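Local coordinates for protein minor pilin subunit PapF (Escherichia coli, PDB 2W07) that forms a minor building block of pili, the polar surface filaments that probably enable the bacterium to colonise the epithelium of host organs, at residues N72-N77 / I83-G88; C15-G20 / M143-N148; G28-E33 / S122-N127. The protein carries 1 engineered substitution. All coordinates share one frame; numbering follows the deposited sequence.

Contact 1 (N72-N77 / I83-G88); sequences NVLATN and IALYQG
N72 grips L85 twice in the β-hairpin of strands 73-75 and 81-87, at one margin of the five-stranded antiparallel sheet of this immunoglobulin-like pilin domain. One grip is backbone: L85 N donates to N72 O at 2.7 Å, almost in line with the carbonyl. The other comes from the side chain. With chi1 at 67°, N72 CG is tucked between its own backbone N and carbonyl carbon, which turns the amide towards the neighbouring strand and brings N72 ND2 to 2.9 Å from L85 O. The N-H points nearly straight at its target (175°) and the acceptor lies in the plane of the amide, although the donor is tilted from the plane of L85's carbonyl. The same nitrogen rests over one face of the Y86 ring, towards its rim, with N72 ND2 3.9 Å from Y86 CZ. The amide thus carries the pairing on past the last regular bridge, and the bond, with the ring against the nitrogen, probably limits the rotation of the amide.

Further along, V73 and A84 form a non-hydrogen-bonded pair whose side chains share one face of the sheet, V73 CG2 meeting A84 CB at 3.8 Å; F125 of strand 116-126 packs on V73 there. L74 and I83 make the hydrogen-bonded pair, L74 N reaching I83 O at 2.8 Å and I83 N returning to L74 O. Their side chains lie on the other face, where A141 and T139 of strand 138-147 lean on them in turn. L74 also meets L85 on a diagonal, CD1 to CD1 at 4.1 Å. Beyond the pairs, T76 turns its hydroxyl to F81 O and sets its methyl crosswise against I83, T76 CG2 lying 3.9 Å from I83 CG1.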
loop_
_atom_site.group_PDB
_atom_site.type_symbol
_atom_site.label_atom_id
_atom_site.label_comp_id
_atom_site.label_asym_id
_atom_site.label_seq_id
_atom_site.Cartn_x
_atom_site.Cartn_y
_atom_site.Cartn_z
ATOM N N ASN B 72 -20.059 3.753 -2.027
ATOM C CA ASN B 72 -19.068 4.167 -3.009
ATOM C C ASN B 72 -19.256 5.629 -3.365
ATOM O O ASN B 72 -18.899 6.064 -4.466
ATOM C CB ASN B 72 -19.213 3.317 -4.270
ATOM C CG ASN B 72 -20.520 3.580 -4.997
ATOM O OD1 ASN B 72 -21.587 3.623 -4.382
ATOM N ND2 ASN B 72 -20.443 3.752 -6.312
ATOM N N VAL B 73 -19.815 6.388 -2.429
ATOM C CA VAL B 73 -20.081 7.797 -2.665
ATOM C C VAL B 73 -19.401 8.716 -1.668
ATOM O O VAL B 73 -19.549 8.562 -0.456
ATOM C CB VAL B 73 -21.601 8.077 -2.647
ATOM C CG1 VAL B 73 -21.866 9.540 -2.948
ATOM C CG2 VAL B 73 -22.299 7.190 -3.669
ATOM N N LEU B 74 -18.656 9.678 -2.200
ATOM C CA LEU B 74 -17.946 10.653 -1.389
ATOM C C LEU B 74 -18.816 11.884 -1.223
ATOM O O LEU B 74 -19.512 12.289 -2.149
ATOM C CB LEU B 74 -16.646 11.070 -2.078
ATOM C CG LEU B 74 -15.560 10.019 -2.301
ATOM C CD1 LEU B 74 -14.495 10.578 -3.233
ATOM C CD2 LEU B 74 -14.962 9.627 -0.959
ATOM N N ALA B 75 -18.778 12.481 -0.041
ATOM C CA ALA B 75 -19.545 13.689 0.201
ATOM C C ALA B 75 -18.725 14.821 -0.400
ATOM O O ALA B 75 -17.529 14.663 -0.652
ATOM C CB ALA B 75 -19.733 13.906 1.703
ATOM N N THR B 76 -19.367 15.952 -0.655
ATOM C CA THR B 76 -18.669 17.104 -1.212
ATOM C C THR B 76 -18.912 18.278 -0.273
ATOM O O THR B 76 -19.364 18.083 0.853
ATOM C CB THR B 76 -19.206 17.464 -2.603
ATOM O OG1 THR B 76 -20.545 17.960 -2.482
ATOM C CG2 THR B 76 -19.192 16.240 -3.512
ATOM N N ASN B 77 -18.611 19.490 -0.731
ATOM C CA ASN B 77 -18.826 20.676 0.089
ATOM C C ASN B 77 -20.217 21.230 -0.195
ATOM O O ASN B 77 -20.474 22.425 -0.046
ATOM C CB ASN B 77 -17.750 21.733 -0.193
ATOM C CG ASN B 77 -17.761 22.221 -1.629
ATOM O OD1 ASN B 77 -17.738 21.427 -2.570
ATOM N ND2 ASN B 77 -17.781 23.538 -1.805
ATOM N N ILE B 83 -19.973 12.502 -4.975
ATOM C CA ILE B 83 -19.337 11.914 -6.145
ATOM C C ILE B 83 -19.264 10.408 -5.944
ATOM O O ILE B 83 -18.641 9.939 -4.996
ATOM C CB ILE B 83 -17.907 12.458 -6.345
ATOM C CG1 ILE B 83 -17.937 13.985 -6.459
ATOM C CG2 ILE B 83 -17.281 11.839 -7.589
ATOM C CD1 ILE B 83 -18.695 14.504 -7.663
ATOM N N ALA B 84 -19.918 9.660 -6.828
ATOM C CA ALA B 84 -19.924 8.199 -6.756
ATOM C C ALA B 84 -18.732 7.653 -7.540
ATOM O O ALA B 84 -18.367 8.203 -8.576
ATOM C CB ALA B 84 -21.231 7.647 -7.332
ATOM N N LEU B 85 -18.130 6.570 -7.052
ATOM C CA LEU B 85 -16.966 5.983 -7.715
ATOM C C LEU B 85 -17.199 4.560 -8.220
ATOM O O LEU B 85 -17.883 3.762 -7.574
ATOM C CB LEU B 85 -15.760 5.974 -6.767
ATOM C CG LEU B 85 -15.295 7.274 -6.106
ATOM C CD1 LEU B 85 -14.050 6.997 -5.274
ATOM C CD2 LEU B 85 -15.003 8.322 -7.160
ATOM N N TYR B 86 -16.613 4.251 -9.374
ATOM C CA TYR B 86 -16.725 2.929 -9.979
ATOM C C TYR B 86 -15.362 2.470 -10.498
ATOM O O TYR B 86 -14.559 3.282 -10.957
ATOM C CB TYR B 86 -17.727 2.945 -11.138
ATOM C CG TYR B 86 -19.136 3.322 -10.737
ATOM C CD1 TYR B 86 -19.486 4.655 -10.523
ATOM C CD2 TYR B 86 -20.115 2.343 -10.547
ATOM C CE1 TYR B 86 -20.771 5.006 -10.128
ATOM C CE2 TYR B 86 -21.408 2.684 -10.152
ATOM C CZ TYR B 86 -21.727 4.020 -9.943
ATOM O OH TYR B 86 -22.996 4.371 -9.549
ATOM N N GLN B 87 -15.107 1.168 -10.413
ATOM C CA GLN B 87 -13.852 0.595 -10.882
ATOM C C GLN B 87 -13.862 0.510 -12.402
ATOM O O GLN B 87 -14.870 0.148 -13.003
ATOM C CB GLN B 87 -13.656 -0.799 -10.292
ATOM C CG GLN B 87 -13.538 -0.812 -8.778
ATOM C CD GLN B 87 -13.492 -2.217 -8.205
ATOM O OE1 GLN B 87 -14.430 -2.994 -8.369
ATOM N NE2 GLN B 87 -12.397 -2.550 -7.526
ATOM N N GLY B 88 -12.736 0.855 -13.016
ATOM C CA GLY B 88 -12.628 0.808 -14.462
ATOM C C GLY B 88 -13.495 1.838 -15.150
ATOM O O GLY B 88 -14.162 2.636 -14.490
#

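Contact 2 (C15-G20 / M143-N148); sequences CTINNG and MSMIYN
Y147 reaches out from the last strand of the chain and places its hydroxyl against the backbone of C15, the polar part of this contact. C15 N donates to Y147 OH over 2.7 Å; the bond is bent, 133° at the hydrogen, and reaches the oxygen from an oblique position relative to the ring. A water serves the carbonyl of C15, donating to C15 O at 2.8 Å. That water also lies in the plane of the ring, at its hydroxyl end, but its 2.4 Å separation from Y147 OH is too short to be trusted in detail. Between them, the phenol and the water engage both the N-H and the C=O of C15 in a buried setting.

Sulfur and ring make the second kind of contact. Y147 CG stands anti to the carbonyl carbon (chi1 -71°), sending the ring across to the cysteine, and C15 SG comes to its edge: 3.8 Å from Y147 CE2 and 5.0 Å from the ring centroid, 80° off the normal. This sulfur is not a thiol, being joined to C50 in a disulfide.

The third kind is apolar. M145 is bent at both chi2 and chi3, so that its chain curls instead of extending, and the methylene M145 CG is what I17 CD1 touches, at 4.2 Å, the two side chains running obliquely to each other.

No backbone-to-backbone bond joins the segments; their strands have other partners, 16-17 beside 42-49 and 138-147 beside 57-62. A strand of the second protein chain pairs in parallel with M143-I146, as in the donor-strand complementation of a pilin by its chaperone, and I17 and M145 both pack against apolar side chains of that chain.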
loop_
_atom_site.group_PDB
_atom_site.type_symbol
_atom_site.label_atom_id
_atom_site.label_comp_id
_atom_site.label_asym_id
_atom_site.label_seq_id
_atom_site.Cartn_x
_atom_site.Cartn_y
_atom_site.Cartn_z
ATOM N N CYS B 15 6.539 2.111 -6.447
ATOM C CA CYS B 15 6.190 2.574 -7.776
ATOM C C CYS B 15 5.845 4.061 -7.823
ATOM O O CYS B 15 5.385 4.643 -6.839
ATOM C CB CYS B 15 5.025 1.750 -8.298
ATOM S SG CYS B 15 5.175 -0.012 -7.862
ATOM N N THR B 16 6.099 4.669 -8.974
ATOM C CA THR B 16 5.810 6.078 -9.195
ATOM C C THR B 16 4.398 6.129 -9.773
ATOM O O THR B 16 4.053 5.330 -10.641
ATOM C CB THR B 16 6.840 6.700 -10.180
ATOM O OG1 THR B 16 6.321 7.919 -10.734
ATOM C CG2 THR B 16 7.156 5.725 -11.297
ATOM N N ILE B 17 3.582 7.056 -9.283
ATOM C CA ILE B 17 2.200 7.170 -9.733
ATOM C C ILE B 17 1.990 8.319 -10.710
ATOM O O ILE B 17 2.182 9.490 -10.370
ATOM C CB ILE B 17 1.255 7.325 -8.529
ATOM C CG1 ILE B 17 1.528 6.201 -7.522
ATOM C CG2 ILE B 17 -0.189 7.283 -8.990
ATOM C CD1 ILE B 17 1.450 4.797 -8.117
ATOM N N ASN B 18 1.569 7.944 -11.918
ATOM C CA ASN B 18 1.347 8.850 -13.036
ATOM C C ASN B 18 2.380 9.981 -13.074
ATOM O O ASN B 18 2.062 11.169 -13.045
ATOM C CB ASN B 18 -0.105 9.364 -13.052
ATOM C CG ASN B 18 -0.305 10.611 -12.243
ATOM O OD1 ASN B 18 0.101 10.684 -11.086
ATOM N ND2 ASN B 18 -0.953 11.610 -12.846
ATOM N N ASN B 19 3.638 9.557 -13.131
ATOM C CA ASN B 19 4.799 10.442 -13.206
ATOM C C ASN B 19 4.847 11.571 -12.186
ATOM O O ASN B 19 5.125 12.718 -12.534
ATOM C CB ASN B 19 4.910 11.016 -14.623
ATOM C CG ASN B 19 4.992 9.932 -15.679
ATOM O OD1 ASN B 19 5.939 9.137 -15.703
ATOM N ND2 ASN B 19 3.992 9.886 -16.555
ATOM N N GLY B 20 4.579 11.236 -10.928
ATOM C CA GLY B 20 4.624 12.220 -9.862
ATOM C C GLY B 20 3.780 13.464 -10.065
ATOM O O GLY B 20 3.983 14.467 -9.375
ATOM N N MET B 143 -6.055 7.821 -1.868
ATOM C CA MET B 143 -5.802 6.619 -2.636
ATOM C C MET B 143 -4.504 6.033 -2.095
ATOM O O MET B 143 -3.420 6.562 -2.352
ATOM C CB MET B 143 -5.677 6.954 -4.122
ATOM C CG MET B 143 -5.399 5.763 -5.004
ATOM S SD MET B 143 -5.531 6.190 -6.747
ATOM C CE MET B 143 -7.320 6.014 -6.981
ATOM N N SER B 144 -4.630 4.949 -1.331
ATOM C CA SER B 144 -3.479 4.297 -0.718
ATOM C C SER B 144 -2.888 3.142 -1.504
ATOM O O SER B 144 -3.592 2.208 -1.899
ATOM C CB SER B 144 -3.837 3.784 0.681
ATOM O OG SER B 144 -4.220 4.845 1.532
ATOM N N MET B 145 -1.583 3.218 -1.724
ATOM C CA MET B 145 -0.859 2.162 -2.409
ATOM C C MET B 145 -0.286 1.354 -1.247
ATOM O O MET B 145 0.602 1.816 -0.528
ATOM C CB MET B 145 0.268 2.748 -3.271
ATOM C CG MET B 145 -0.072 2.886 -4.756
ATOM S SD MET B 145 -1.678 3.640 -5.099
ATOM C CE MET B 145 -1.461 5.219 -4.292
ATOM N N ILE B 146 -0.821 0.158 -1.056
ATOM C CA ILE B 146 -0.402 -0.708 0.034
ATOM C C ILE B 146 0.518 -1.798 -0.493
ATOM O O ILE B 146 0.085 -2.717 -1.185
ATOM C CB ILE B 146 -1.638 -1.323 0.708
ATOM C CG1 ILE B 146 -2.552 -0.182 1.190
ATOM C CG2 ILE B 146 -1.214 -2.248 1.857
ATOM C CD1 ILE B 146 -3.988 -0.589 1.460
ATOM N N TYR B 147 1.794 -1.690 -0.145
ATOM C CA TYR B 147 2.792 -2.638 -0.619
ATOM C C TYR B 147 2.949 -3.927 0.172
ATOM O O TYR B 147 2.861 -3.944 1.398
ATOM C CB TYR B 147 4.158 -1.954 -0.705
ATOM C CG TYR B 147 4.252 -0.955 -1.827
ATOM C CD1 TYR B 147 3.657 0.300 -1.720
ATOM C CD2 TYR B 147 4.876 -1.292 -3.028
ATOM C CE1 TYR B 147 3.676 1.192 -2.785
ATOM C CE2 TYR B 147 4.896 -0.410 -4.098
ATOM C CZ TYR B 147 4.294 0.826 -3.972
ATOM O OH TYR B 147 4.283 1.681 -5.045
ATOM N N ASN B 148 3.197 -5.006 -0.560
ATOM C CA ASN B 148 3.430 -6.300 0.043
ATOM C C ASN B 148 4.885 -6.283 0.467
ATOM O O ASN B 148 5.571 -5.330 0.052
ATOM C CB ASN B 148 3.198 -7.408 -0.975
ATOM C CG ASN B 148 1.738 -7.561 -1.336
ATOM O OD1 ASN B 148 0.890 -7.711 -0.459
ATOM N ND2 ASN B 148 1.438 -7.524 -2.626
ATOM O OXT ASN B 148 5.316 -7.197 1.199
HETATM O O HOH W 1 3.419 3.953 -5.016
#

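Contact 3 (G28-E33 / S122-N127); sequences GNINPE and SVPFRN
A bend in E33 (chi2 -64°) and a twist at the end of R126 (chi4 88°) bring their charged groups together. The bend curls the carboxylate of E33 back although its CB sets out away from the strand. R126 runs extended from CG to NE, and the twist beyond turns the flat guanidinium crosswise to the chain and offers one face to the acid. E33 OE1 settles over that face, 2.9 Å above the plane and towards its rim. Its distance to R126 NE is 3.0 Å. The carboxylate and guanidinium planes are 58° apart and the side chains cross at about a right angle.

This salt bridge illustrates how charge can act without direction. No N-H of the arginine is aimed at the oxygen, so the attraction is electrostatic and not directional. R126 NE has a weak hydrogen bond elsewhere, to the carbonyl of H34, and the side chain also touches D36. The aliphatic part of the arginine is used as well: R126 CD lies 3.4 Å from P32 O.

A looser apolar touch completes the contact, I30 CD1 approaching P124 CG at 4.5 Å. P124 is buried, with H34 and F81 also against it, whereas E33 is exposed to solvent. N31 OD1 may accept from E33 N in an Asx turn, but the crowded placing of that nitrogen leaves this doubtful.

The contact therefore rests an irregular connection, the loop between strands 24-26 and 42-49, on the end of strand 116-126. Without any β pairing between the two segments, it is a loop packed against a strand end of the sheet in an immunoglobulin-like pilin domain.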
loop_
_atom_site.group_PDB
_atom_site.type_symbol
_atom_site.label_atom_id
_atom_site.label_comp_id
_atom_site.label_asym_id
_atom_site.label_seq_id
_atom_site.Cartn_x
_atom_site.Cartn_y
_atom_site.Cartn_z
ATOM N N GLY B 28 -15.591 19.873 -15.090
ATOM C CA GLY B 28 -15.889 21.054 -15.876
ATOM C C GLY B 28 -16.944 21.920 -15.218
ATOM O O GLY B 28 -17.149 21.852 -14.006
ATOM N N ASN B 29 -17.622 22.736 -16.018
ATOM C CA ASN B 29 -18.651 23.614 -15.489
ATOM C C ASN B 29 -20.026 22.987 -15.687
ATOM O O ASN B 29 -20.601 23.044 -16.776
ATOM C CB ASN B 29 -18.589 24.978 -16.180
ATOM C CG ASN B 29 -19.087 26.101 -15.289
ATOM O OD1 ASN B 29 -20.228 26.086 -14.827
ATOM N ND2 ASN B 29 -18.225 27.083 -15.038
ATOM N N ILE B 30 -20.544 22.382 -14.622
ATOM C CA ILE B 30 -21.847 21.735 -14.667
ATOM C C ILE B 30 -22.693 22.156 -13.475
ATOM O O ILE B 30 -22.165 22.444 -12.403
ATOM C CB ILE B 30 -21.707 20.201 -14.647
ATOM C CG1 ILE B 30 -21.117 19.752 -13.306
ATOM C CG2 ILE B 30 -20.823 19.745 -15.806
ATOM C CD1 ILE B 30 -21.079 18.254 -13.121
ATOM N N ASN B 31 -24.007 22.196 -13.668
ATOM C CA ASN B 31 -24.919 22.570 -12.595
ATOM C C ASN B 31 -25.155 21.334 -11.740
ATOM O O ASN B 31 -25.531 20.283 -12.258
ATOM C CB ASN B 31 -26.253 23.058 -13.167
ATOM C CG ASN B 31 -27.161 23.652 -12.101
ATOM O OD1 ASN B 31 -27.407 23.036 -11.063
ATOM N ND2 ASN B 31 -27.668 24.853 -12.359
ATOM N N PRO B 32 -24.929 21.439 -10.420
ATOM C CA PRO B 32 -25.126 20.311 -9.504
ATOM C C PRO B 32 -26.490 19.624 -9.638
ATOM O O PRO B 32 -26.787 18.673 -8.914
ATOM C CB PRO B 32 -24.918 20.949 -8.135
ATOM C CG PRO B 32 -23.864 21.975 -8.422
ATOM C CD PRO B 32 -24.372 22.601 -9.703
ATOM N N GLU B 33 -27.315 20.112 -10.563
ATOM C CA GLU B 33 -28.636 19.535 -10.816
ATOM C C GLU B 33 -28.564 18.575 -12.001
ATOM O O GLU B 33 -28.685 18.985 -13.156
ATOM C CB GLU B 33 -29.651 20.640 -11.106
ATOM C CG GLU B 33 -30.228 21.283 -9.859
ATOM C CD GLU B 33 -31.042 20.303 -9.037
ATOM O OE1 GLU B 33 -30.446 19.354 -8.485
ATOM O OE2 GLU B 33 -32.278 20.477 -8.950
ATOM N N SER B 122 -15.781 8.384 -11.996
ATOM C CA SER B 122 -16.452 9.208 -11.006
ATOM C C SER B 122 -17.651 9.878 -11.655
ATOM O O SER B 122 -17.545 10.438 -12.745
ATOM C CB SER B 122 -15.493 10.273 -10.468
ATOM O OG SER B 122 -14.316 9.684 -9.939
ATOM N N VAL B 123 -18.794 9.818 -10.986
ATOM C CA VAL B 123 -20.004 10.428 -11.515
ATOM C C VAL B 123 -20.793 11.139 -10.418
ATOM O O VAL B 123 -21.050 10.572 -9.354
ATOM C CB VAL B 123 -20.898 9.366 -12.204
ATOM C CG1 VAL B 123 -21.066 8.166 -11.302
ATOM C CG2 VAL B 123 -22.253 9.969 -12.558
ATOM N N PRO B 124 -21.184 12.400 -10.666
ATOM C CA PRO B 124 -21.946 13.184 -9.692
ATOM C C PRO B 124 -23.208 12.464 -9.235
ATOM O O PRO B 124 -23.830 11.729 -10.002
ATOM C CB PRO B 124 -22.219 14.493 -10.437
ATOM C CG PRO B 124 -22.190 14.089 -11.876
ATOM C CD PRO B 124 -21.012 13.155 -11.919
ATOM N N PHE B 125 -23.571 12.675 -7.974
ATOM C CA PHE B 125 -24.732 12.023 -7.390
ATOM C C PHE B 125 -25.428 12.876 -6.324
ATOM O O PHE B 125 -24.803 13.297 -5.351
ATOM C CB PHE B 125 -24.294 10.696 -6.766
ATOM C CG PHE B 125 -25.393 9.959 -6.055
ATOM C CD1 PHE B 125 -26.404 9.329 -6.769
ATOM C CD2 PHE B 125 -25.416 9.893 -4.668
ATOM C CE1 PHE B 125 -27.424 8.643 -6.112
ATOM C CE2 PHE B 125 -26.430 9.209 -3.998
ATOM C CZ PHE B 125 -27.434 8.585 -4.723
ATOM N N ARG B 126 -26.717 13.140 -6.508
ATOM C CA ARG B 126 -27.450 13.904 -5.506
ATOM C C ARG B 126 -28.513 13.007 -4.895
ATOM O O ARG B 126 -29.370 12.470 -5.591
ATOM C CB ARG B 126 -28.046 15.193 -6.097
ATOM C CG ARG B 126 -28.854 15.061 -7.362
ATOM C CD ARG B 126 -29.157 16.459 -7.913
ATOM N NE ARG B 126 -29.968 16.419 -9.129
ATOM C CZ ARG B 126 -31.297 16.395 -9.147
ATOM N NH1 ARG B 126 -31.981 16.416 -8.011
ATOM N NH2 ARG B 126 -31.941 16.338 -10.305
ATOM N N ASN B 127 -28.418 12.830 -3.580
ATOM C CA ASN B 127 -29.316 11.964 -2.831
ATOM C C ASN B 127 -30.546 12.671 -2.289
ATOM O O ASN B 127 -31.185 12.182 -1.357
ATOM C CB ASN B 127 -28.559 11.336 -1.669
ATOM C CG ASN B 127 -28.153 12.363 -0.628
ATOM O OD1 ASN B 127 -28.145 13.564 -0.904
ATOM N ND2 ASN B 127 -27.810 11.899 0.570
#

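Contacts 1 and 3 lie side by side, their centres 11 Å apart, on adjacent strands of one sheet: A84 N of contact 1 stands 2.9 Å from V123 O of contact 3, a probable hydrogen bond, and L85 and I83 pack on S122. Contact 2 lies well away, its centre 20 Å from that of contact 1 and 28 Å from that of contact 3, on the opposite side of the chain's centre from the latter. It brings together the first and last strands of the domain and lies beside the second chain's parallel strand. That partner also reaches contact 1, where an apolar side chain packs on L85, and contact 3, where one packs on S122.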